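Local coordinates for protein DNA polymerase sliding clamp C (Sulfolobus tokodaii, PDB 3AIZ) that serves as a subunit of a ring-shaped sliding clamp that encircles DNA, tethering DNA polymerase and other processing proteins during replication, at residues E159-A167 / E177-S188; P122-F130 / A218-K226. All blocks are in the same frame, centred on the assembly; numbering follows the deposited sequence.

In the fold
Both contacts belong to the C-terminal half of this PCNA subunit, and interaction 1 is nested within the stretch of chain closed by interaction 2. Interaction 1 joins the two strands of a beta hairpin, and the loop that follows it, at the edge next to the PCNA2 subunit, using paired backbone bonds, salt bridges of K162 on the surface side, and leucines on the buried face. Interaction 2 lays the end of the interdomain connecting loop over another hairpin; almost wholly apolar, with a single weak backbone bond, it has N123 and E127 toward its more exposed end. The centres of the two interactions lie about 18 Å apart, yet L163 of interaction 1 packs against F219 and F130 of interaction 2.

Interaction 1: residues E159-A167 / E177-S188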
loop_
_atom_site.group_PDB
_atom_site.type_symbol
_atom_site.label_atom_id
_atom_site.label_comp_id
_atom_site.label_asym_id
_atom_site.label_seq_id
_atom_site.Cartn_x
_atom_site.Cartn_y
_atom_site.Cartn_z
ATOM N N GLU C 159 33.240 7.758 -21.182
ATOM C CA GLU C 159 34.588 7.718 -20.628
ATOM C C GLU C 159 35.105 6.286 -20.534
ATOM O O GLU C 159 34.532 5.453 -19.830
ATOM C CB GLU C 159 34.618 8.379 -19.249
ATOM C CG GLU C 159 36.005 8.474 -18.633
ATOM C CD GLU C 159 36.010 9.227 -17.314
ATOM O OE1 GLU C 159 35.191 8.892 -16.430
ATOM O OE2 GLU C 159 36.836 10.153 -17.161
ATOM N N GLY C 160 36.190 6.005 -21.250
ATOM C CA GLY C 160 36.797 4.686 -21.234
ATOM C C GLY C 160 35.904 3.625 -21.847
ATOM O O GLY C 160 36.015 2.443 -21.520
ATOM N N GLY C 161 35.013 4.048 -22.736
ATOM C CA GLY C 161 34.112 3.128 -23.407
ATOM C C GLY C 161 32.822 2.901 -22.644
ATOM O O GLY C 161 31.974 2.116 -23.064
ATOM N N LYS C 162 32.673 3.586 -21.516
ATOM C CA LYS C 162 31.466 3.459 -20.709
ATOM C C LYS C 162 30.572 4.685 -20.849
ATOM O O LYS C 162 31.054 5.799 -21.052
ATOM C CB LYS C 162 31.820 3.225 -19.239
ATOM C CG LYS C 162 32.574 1.931 -18.983
ATOM C CD LYS C 162 32.775 1.702 -17.498
ATOM C CE LYS C 162 33.541 0.417 -17.233
ATOM N NZ LYS C 162 33.726 0.186 -15.774
ATOM N N LEU C 163 29.266 4.469 -20.740
ATOM C CA LEU C 163 28.297 5.550 -20.862
ATOM C C LEU C 163 27.732 5.936 -19.500
ATOM O O LEU C 163 27.280 5.082 -18.737
ATOM C CB LEU C 163 27.165 5.144 -21.807
ATOM C CG LEU C 163 26.109 6.212 -22.095
ATOM C CD1 LEU C 163 26.761 7.484 -22.611
ATOM C CD2 LEU C 163 25.085 5.694 -23.083
ATOM N N TYR C 164 27.758 7.230 -19.202
ATOM C CA TYR C 164 27.249 7.735 -17.935
ATOM C C TYR C 164 26.101 8.711 -18.157
ATOM O O TYR C 164 26.298 9.801 -18.691
ATOM C CB TYR C 164 28.366 8.420 -17.146
ATOM C CG TYR C 164 29.500 7.501 -16.757
ATOM C CD1 TYR C 164 30.672 7.455 -17.503
ATOM C CD2 TYR C 164 29.402 6.678 -15.642
ATOM C CE1 TYR C 164 31.712 6.617 -17.149
ATOM C CE2 TYR C 164 30.437 5.838 -15.282
ATOM C CZ TYR C 164 31.589 5.811 -16.038
ATOM O OH TYR C 164 32.620 4.974 -15.682
ATOM N N LEU C 165 24.902 8.316 -17.743
ATOM C CA LEU C 165 23.734 9.179 -17.863
ATOM C C LEU C 165 23.459 9.886 -16.544
ATOM O O LEU C 165 23.136 9.248 -15.544
ATOM C CB LEU C 165 22.508 8.371 -18.287
ATOM C CG LEU C 165 22.684 7.476 -19.513
ATOM C CD1 LEU C 165 21.357 6.850 -19.901
ATOM C CD2 LEU C 165 23.264 8.265 -20.673
ATOM N N SER C 166 23.587 11.208 -16.544
ATOM C CA SER C 166 23.368 11.991 -15.337
ATOM C C SER C 166 22.094 12.821 -15.432
ATOM O O SER C 166 22.039 13.805 -16.166
ATOM C CB SER C 166 24.564 12.905 -15.067
ATOM O OG SER C 166 25.749 12.154 -14.887
ATOM N N ALA C 167 21.073 12.414 -14.684
ATOM C CA ALA C 167 19.836 13.178 -14.597
ATOM C C ALA C 167 20.078 14.465 -13.816
ATOM O O ALA C 167 20.053 14.470 -12.587
ATOM C CB ALA C 167 18.748 12.350 -13.937
ATOM N N GLU C 177 25.604 4.314 -14.510
ATOM C CA GLU C 177 26.656 3.806 -15.381
ATOM C C GLU C 177 26.162 2.667 -16.264
ATOM O O GLU C 177 25.546 1.717 -15.781
ATOM C CB GLU C 177 27.851 3.332 -14.553
ATOM C CG GLU C 177 28.876 2.536 -15.344
ATOM C CD GLU C 177 29.922 1.887 -14.457
ATOM O OE1 GLU C 177 29.975 2.217 -13.253
ATOM O OE2 GLU C 177 30.692 1.044 -14.966
ATOM N N LEU C 178 26.434 2.772 -17.559
ATOM C CA LEU C 178 26.156 1.690 -18.494
ATOM C C LEU C 178 27.462 1.237 -19.128
ATOM O O LEU C 178 28.260 2.060 -19.574
ATOM C CB LEU C 178 25.181 2.137 -19.586
ATOM C CG LEU C 178 23.742 2.483 -19.203
ATOM C CD1 LEU C 178 23.677 3.798 -18.447
ATOM C CD2 LEU C 178 22.879 2.546 -20.450
ATOM N N SER C 179 27.675 -0.072 -19.170
ATOM C CA SER C 179 28.902 -0.621 -19.732
ATOM C C SER C 179 28.725 -2.088 -20.084
ATOM O O SER C 179 27.752 -2.719 -19.676
ATOM C CB SER C 179 30.054 -0.467 -18.741
ATOM O OG SER C 179 29.792 -1.178 -17.543
ATOM N N THR C 180 29.669 -2.628 -20.847
ATOM C CA THR C 180 29.666 -4.049 -21.161
ATOM C C THR C 180 29.903 -4.846 -19.885
ATOM O O THR C 180 29.521 -6.011 -19.783
ATOM C CB THR C 180 30.751 -4.398 -22.184
ATOM O OG1 THR C 180 32.026 -3.984 -21.680
ATOM C CG2 THR C 180 30.483 -3.691 -23.502
ATOM N N GLU C 181 30.536 -4.197 -18.912
ATOM C CA GLU C 181 30.814 -4.801 -17.617
ATOM C C GLU C 181 29.530 -5.148 -16.867
ATOM O O GLU C 181 29.333 -6.292 -16.455
ATOM C CB GLU C 181 31.678 -3.859 -16.774
ATOM C CG GLU C 181 31.790 -4.243 -15.306
ATOM C CD GLU C 181 32.616 -3.249 -14.505
ATOM O OE1 GLU C 181 32.427 -3.173 -13.271
ATOM O OE2 GLU C 181 33.453 -2.542 -15.108
ATOM N N ASN C 182 28.659 -4.158 -16.692
ATOM C CA ASN C 182 27.415 -4.362 -15.954
ATOM C C ASN C 182 26.226 -4.711 -16.850
ATOM O O ASN C 182 25.075 -4.645 -16.420
ATOM C CB ASN C 182 27.090 -3.143 -15.083
ATOM C CG ASN C 182 26.837 -1.888 -15.897
ATOM O OD1 ASN C 182 26.677 -1.942 -17.117
ATOM N ND2 ASN C 182 26.794 -0.746 -15.220
ATOM N N GLY C 183 26.514 -5.080 -18.094
ATOM C CA GLY C 183 25.482 -5.501 -19.023
ATOM C C GLY C 183 24.643 -4.362 -19.568
ATOM O O GLY C 183 23.748 -4.578 -20.384
ATOM N N GLY C 184 24.931 -3.146 -19.116
ATOM C CA GLY C 184 24.213 -1.972 -19.577
ATOM C C GLY C 184 24.346 -1.767 -21.075
ATOM O O GLY C 184 23.367 -1.476 -21.762
ATOM N N LEU C 185 25.565 -1.919 -21.579
ATOM C CA LEU C 185 25.829 -1.793 -23.006
ATOM C C LEU C 185 26.209 -3.146 -23.593
ATOM O O LEU C 185 26.669 -4.034 -22.879
ATOM C CB LEU C 185 26.960 -0.790 -23.254
ATOM C CG LEU C 185 26.761 0.644 -22.758
ATOM C CD1 LEU C 185 28.052 1.433 -22.876
ATOM C CD2 LEU C 185 25.636 1.333 -23.516
ATOM N N LEU C 186 26.011 -3.299 -24.898
ATOM C CA LEU C 186 26.423 -4.510 -25.596
ATOM C C LEU C 186 27.804 -4.313 -26.209
ATOM O O LEU C 186 28.595 -5.253 -26.303
ATOM C CB LEU C 186 25.416 -4.872 -26.688
ATOM C CG LEU C 186 24.000 -5.239 -26.240
ATOM C CD1 LEU C 186 23.097 -5.450 -27.445
ATOM C CD2 LEU C 186 24.021 -6.477 -25.358
ATOM N N GLU C 187 28.087 -3.083 -26.625
ATOM C CA GLU C 187 29.362 -2.758 -27.249
ATOM C C GLU C 187 29.606 -1.250 -27.255
ATOM O O GLU C 187 28.681 -0.463 -27.051
ATOM C CB GLU C 187 29.412 -3.310 -28.675
ATOM C CG GLU C 187 28.345 -2.742 -29.597
ATOM C CD GLU C 187 28.336 -3.403 -30.963
ATOM O OE1 GLU C 187 28.894 -4.513 -31.094
ATOM O OE2 GLU C 187 27.764 -2.813 -31.904
ATOM N N SER C 188 30.855 -0.858 -27.487
ATOM C CA SER C 188 31.228 0.552 -27.520
ATOM C C SER C 188 32.164 0.860 -28.680
ATOM O O SER C 188 32.916 -0.003 -29.128
ATOM C CB SER C 188 31.890 0.963 -26.205
ATOM O OG SER C 188 30.970 0.896 -25.135
#
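E177 pairs with Y164 across the beta hairpin of strands 162-168 and 172-178, a non-hydrogen-bonded antiparallel pair. The two side chains run side by side in the same direction, E177 CG lying 3.7 Å from Y164 CE2 and the carboxylate turned 49° from the ring. With CG anti to the backbone N (chi1 168°) and the chain extended beyond it, E177 brings OE2 to K162 NZ in a salt bridge whose hydrogen bond is weak (3.3 Å). This edge faces the neighbouring PCNA2 subunit: the E177 backbone bonds to that chain, and Y164 packs on its R110, as at the strand-to-strand interfaces of PCNA rings.

L178 forms the hydrogen-bonded pair with L163, sealed by L163 N to L178 O at 2.9 Å and L178 N to L163 O at 2.7 Å. On the opposite face from E177, its CD1 sits 4.0 Å from L165 CG, and helix 136-149 adds I142 to this buried side. S179 ends the pairing with its CB against K162 CG and CD. The lysine, extended beyond CG, also reaches E181, whose OE2 accepts from NZ at 2.8 Å from above the carboxylate plane, 40° out of it. N182 ties the loop together: its OD1 accepts S179 N and G184 N from opposite faces, the latter closing an Asx turn, while ND2 bonds to E177 O. L185 then folds back, placing CD1 4.0 Å from L163 CB. Finally S188 OG donates to G161 O, in the type I' turn, at 2.6 Å and in the carbonyl plane.

Interaction 2: residues P122-F130 / A218-K226; sequences PNLNLEFPF and AFGSQIPLK
F128, near the end of the interdomain connecting loop of the PCNA fold, lays its ring against the hairpin of strands 214-220 and 223-231, and here the contact is close on several sides. CG anti to the carbonyl carbon (chi1 -61°) sets the ring with one face over A218 CB, a CH-pi contact 4.0 Å from the centroid and 23° off the ring normal. At the ring edge, P224 O lies in plane, 3.3 Å from F128 CE2. I223 CD1 approaches obliquely, 3.6 Å from F128 CD2, and the extended K226 chain crosses the far end of the ring at about a right angle.

Beyond P129, whose CD lies 3.7 Å from I223 CD1, the loop becomes strand 130-135. Here F130 and F219 point the same way toward the interior, their rings 5.5 Å apart between centroids with planes inclined at 54°, and strand 153-159 adds A158 to both. Backbone pairing is slight: F219 N donates to F130 O in a weak bond of 3.4 Å.

Toward N123 the contact thins out. E127, exposed, directs its CB away, while its carbonyl O approaches I223 CD1. L126 meets P224 with CD2 3.8 Å from CD. In PCNAs generally this loop borders the groove that receives PIP-box peptides, and a similar role here is probable. N123 only slides past the proline, its ND2 3.8 Å from P224 CG.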
loop_
_atom_site.group_PDB
_atom_site.type_symbol
_atom_site.label_atom_id
_atom_site.label_comp_id
_atom_site.label_asym_id
_atom_site.label_seq_id
_atom_site.Cartn_x
_atom_site.Cartn_y
_atom_site.Cartn_z
ATOM N N PRO C 122 17.572 18.144 -41.033
ATOM C CA PRO C 122 18.257 19.203 -40.284
ATOM C C PRO C 122 19.777 19.149 -40.409
ATOM O O PRO C 122 20.426 20.196 -40.400
ATOM C CB PRO C 122 17.853 18.924 -38.828
ATOM C CG PRO C 122 16.678 17.995 -38.909
ATOM C CD PRO C 122 16.912 17.182 -40.138
ATOM N N ASN C 123 20.334 17.947 -40.521
ATOM C CA ASN C 123 21.785 17.780 -40.518
ATOM C C ASN C 123 22.338 17.175 -41.804
ATOM O O ASN C 123 22.069 16.017 -42.125
ATOM C CB ASN C 123 22.221 16.941 -39.314
ATOM C CG ASN C 123 21.852 17.586 -37.992
ATOM O OD1 ASN C 123 22.420 18.609 -37.608
ATOM N ND2 ASN C 123 20.895 16.990 -37.289
ATOM N N LEU C 124 23.118 17.973 -42.528
ATOM C CA LEU C 124 23.765 17.525 -43.757
ATOM C C LEU C 124 24.661 16.321 -43.490
ATOM O O LEU C 124 24.464 15.248 -44.063
ATOM C CB LEU C 124 24.587 18.661 -44.369
ATOM C CG LEU C 124 23.810 19.902 -44.814
ATOM C CD1 LEU C 124 24.759 21.020 -45.216
ATOM C CD2 LEU C 124 22.868 19.561 -45.960
ATOM N N ASN C 125 25.648 16.507 -42.620
ATOM C CA ASN C 125 26.546 15.425 -42.238
ATOM C C ASN C 125 26.868 15.462 -40.750
ATOM O O ASN C 125 27.149 16.526 -40.194
ATOM C CB ASN C 125 27.836 15.480 -43.056
ATOM C CG ASN C 125 28.743 14.293 -42.794
ATOM O OD1 ASN C 125 28.310 13.274 -42.257
ATOM N ND2 ASN C 125 30.009 14.418 -43.177
ATOM N N LEU C 126 26.827 14.298 -40.110
ATOM C CA LEU C 126 27.088 14.203 -38.678
ATOM C C LEU C 126 28.116 13.125 -38.351
ATOM O O LEU C 126 27.924 11.950 -38.670
ATOM C CB LEU C 126 25.787 13.938 -37.918
ATOM C CG LEU C 126 25.358 15.029 -36.935
ATOM C CD1 LEU C 126 25.387 16.398 -37.601
ATOM C CD2 LEU C 126 23.980 14.729 -36.361
ATOM N N GLU C 127 29.209 13.533 -37.714
ATOM C CA GLU C 127 30.237 12.599 -37.272
ATOM C C GLU C 127 30.199 12.469 -35.756
ATOM O O GLU C 127 30.495 13.424 -35.038
ATOM C CB GLU C 127 31.623 13.070 -37.719
ATOM C CG GLU C 127 31.780 13.210 -39.225
ATOM C CD GLU C 127 31.676 11.882 -39.949
ATOM O OE1 GLU C 127 31.856 10.831 -39.298
ATOM O OE2 GLU C 127 31.417 11.891 -41.171
ATOM N N PHE C 128 29.833 11.284 -35.275
ATOM C CA PHE C 128 29.709 11.042 -33.841
ATOM C C PHE C 128 30.997 10.484 -33.247
ATOM O O PHE C 128 31.465 9.422 -33.655
ATOM C CB PHE C 128 28.547 10.088 -33.556
ATOM C CG PHE C 128 27.212 10.610 -33.998
ATOM C CD1 PHE C 128 26.658 10.205 -35.198
ATOM C CD2 PHE C 128 26.512 11.509 -33.212
ATOM C CE1 PHE C 128 25.431 10.687 -35.607
ATOM C CE2 PHE C 128 25.284 11.994 -33.615
ATOM C CZ PHE C 128 24.743 11.583 -34.813
ATOM N N PRO C 129 31.570 11.202 -32.271
ATOM C CA PRO C 129 32.805 10.798 -31.590
ATOM C C PRO C 129 32.631 9.472 -30.861
ATOM O O PRO C 129 33.558 8.662 -30.825
ATOM C CB PRO C 129 33.025 11.918 -30.568
ATOM C CG PRO C 129 32.241 13.074 -31.078
ATOM C CD PRO C 129 31.049 12.480 -31.758
ATOM N N PHE C 130 31.452 9.261 -30.284
ATOM C CA PHE C 130 31.180 8.060 -29.503
ATOM C C PHE C 130 29.894 7.378 -29.958
ATOM O O PHE C 130 28.955 8.037 -30.406
ATOM C CB PHE C 130 31.100 8.406 -28.014
ATOM C CG PHE C 130 30.673 7.258 -27.147
ATOM C CD1 PHE C 130 29.349 7.115 -26.767
ATOM C CD2 PHE C 130 31.596 6.321 -26.715
ATOM C CE1 PHE C 130 28.953 6.060 -25.970
ATOM C CE2 PHE C 130 31.206 5.264 -25.917
ATOM C CZ PHE C 130 29.883 5.133 -25.545
ATOM N N ALA C 218 24.381 7.484 -29.925
ATOM C CA ALA C 218 25.520 8.221 -30.465
ATOM C C ALA C 218 25.394 9.706 -30.149
ATOM O O ALA C 218 24.305 10.273 -30.221
ATOM C CB ALA C 218 25.634 8.001 -31.963
ATOM N N PHE C 219 26.508 10.336 -29.796
ATOM C CA PHE C 219 26.485 11.743 -29.419
ATOM C C PHE C 219 27.884 12.340 -29.375
ATOM O O PHE C 219 28.879 11.642 -29.565
ATOM C CB PHE C 219 25.814 11.916 -28.055
ATOM C CG PHE C 219 26.582 11.300 -26.922
ATOM C CD1 PHE C 219 26.336 9.993 -26.531
ATOM C CD2 PHE C 219 27.553 12.025 -26.249
ATOM C CE1 PHE C 219 27.041 9.422 -25.491
ATOM C CE2 PHE C 219 28.263 11.459 -25.208
ATOM C CZ PHE C 219 28.007 10.156 -24.827
ATOM N N GLY C 220 27.944 13.641 -29.112
ATOM C CA GLY C 220 29.203 14.353 -29.018
ATOM C C GLY C 220 28.964 15.797 -28.632
ATOM O O GLY C 220 27.829 16.274 -28.666
ATOM N N SER C 221 30.030 16.497 -28.263
ATOM C CA SER C 221 29.918 17.894 -27.861
ATOM C C SER C 221 29.324 18.752 -28.973
ATOM O O SER C 221 29.767 18.694 -30.121
ATOM C CB SER C 221 31.284 18.446 -27.448
ATOM O OG SER C 221 31.199 19.824 -27.128
ATOM N N GLN C 222 28.310 19.538 -28.623
ATOM C CA GLN C 222 27.714 20.502 -29.545
ATOM C C GLN C 222 27.028 19.873 -30.758
ATOM O O GLN C 222 26.639 20.580 -31.688
ATOM C CB GLN C 222 28.757 21.523 -30.005
ATOM C CG GLN C 222 29.239 22.452 -28.905
ATOM C CD GLN C 222 30.348 23.373 -29.370
ATOM O OE1 GLN C 222 31.061 23.069 -30.328
ATOM N NE2 GLN C 222 30.503 24.504 -28.691
ATOM N N ILE C 223 26.884 18.552 -30.753
ATOM C CA ILE C 223 26.154 17.870 -31.819
ATOM C C ILE C 223 24.982 17.083 -31.243
ATOM O O ILE C 223 25.007 16.689 -30.078
ATOM C CB ILE C 223 27.063 16.937 -32.651
ATOM C CG1 ILE C 223 27.440 15.688 -31.853
ATOM C CG2 ILE C 223 28.299 17.682 -33.131
ATOM C CD1 ILE C 223 28.208 14.666 -32.661
ATOM N N PRO C 224 23.942 16.860 -32.060
ATOM C CA PRO C 224 22.715 16.200 -31.602
ATOM C C PRO C 224 22.958 14.790 -31.079
ATOM O O PRO C 224 23.900 14.121 -31.504
ATOM C CB PRO C 224 21.856 16.135 -32.871
ATOM C CG PRO C 224 22.392 17.207 -33.755
ATOM C CD PRO C 224 23.862 17.249 -33.479
ATOM N N LEU C 225 22.110 14.353 -30.155
ATOM C CA LEU C 225 22.112 12.974 -29.692
ATOM C C LEU C 225 21.277 12.135 -30.646
ATOM O O LEU C 225 20.115 12.451 -30.896
ATOM C CB LEU C 225 21.525 12.885 -28.283
ATOM C CG LEU C 225 21.020 11.510 -27.827
ATOM C CD1 LEU C 225 22.154 10.497 -27.776
ATOM C CD2 LEU C 225 20.327 11.610 -26.476
ATOM N N LYS C 226 21.863 11.072 -31.186
ATOM C CA LYS C 226 21.117 10.192 -32.073
ATOM C C LYS C 226 20.760 8.874 -31.402
ATOM O O LYS C 226 21.611 8.000 -31.235
ATOM C CB LYS C 226 21.882 9.919 -33.369
ATOM C CG LYS C 226 21.077 9.101 -34.368
ATOM C CD LYS C 226 21.905 8.669 -35.566
ATOM C CE LYS C 226 21.069 7.820 -36.512
ATOM N NZ LYS C 226 21.887 7.193 -37.583
#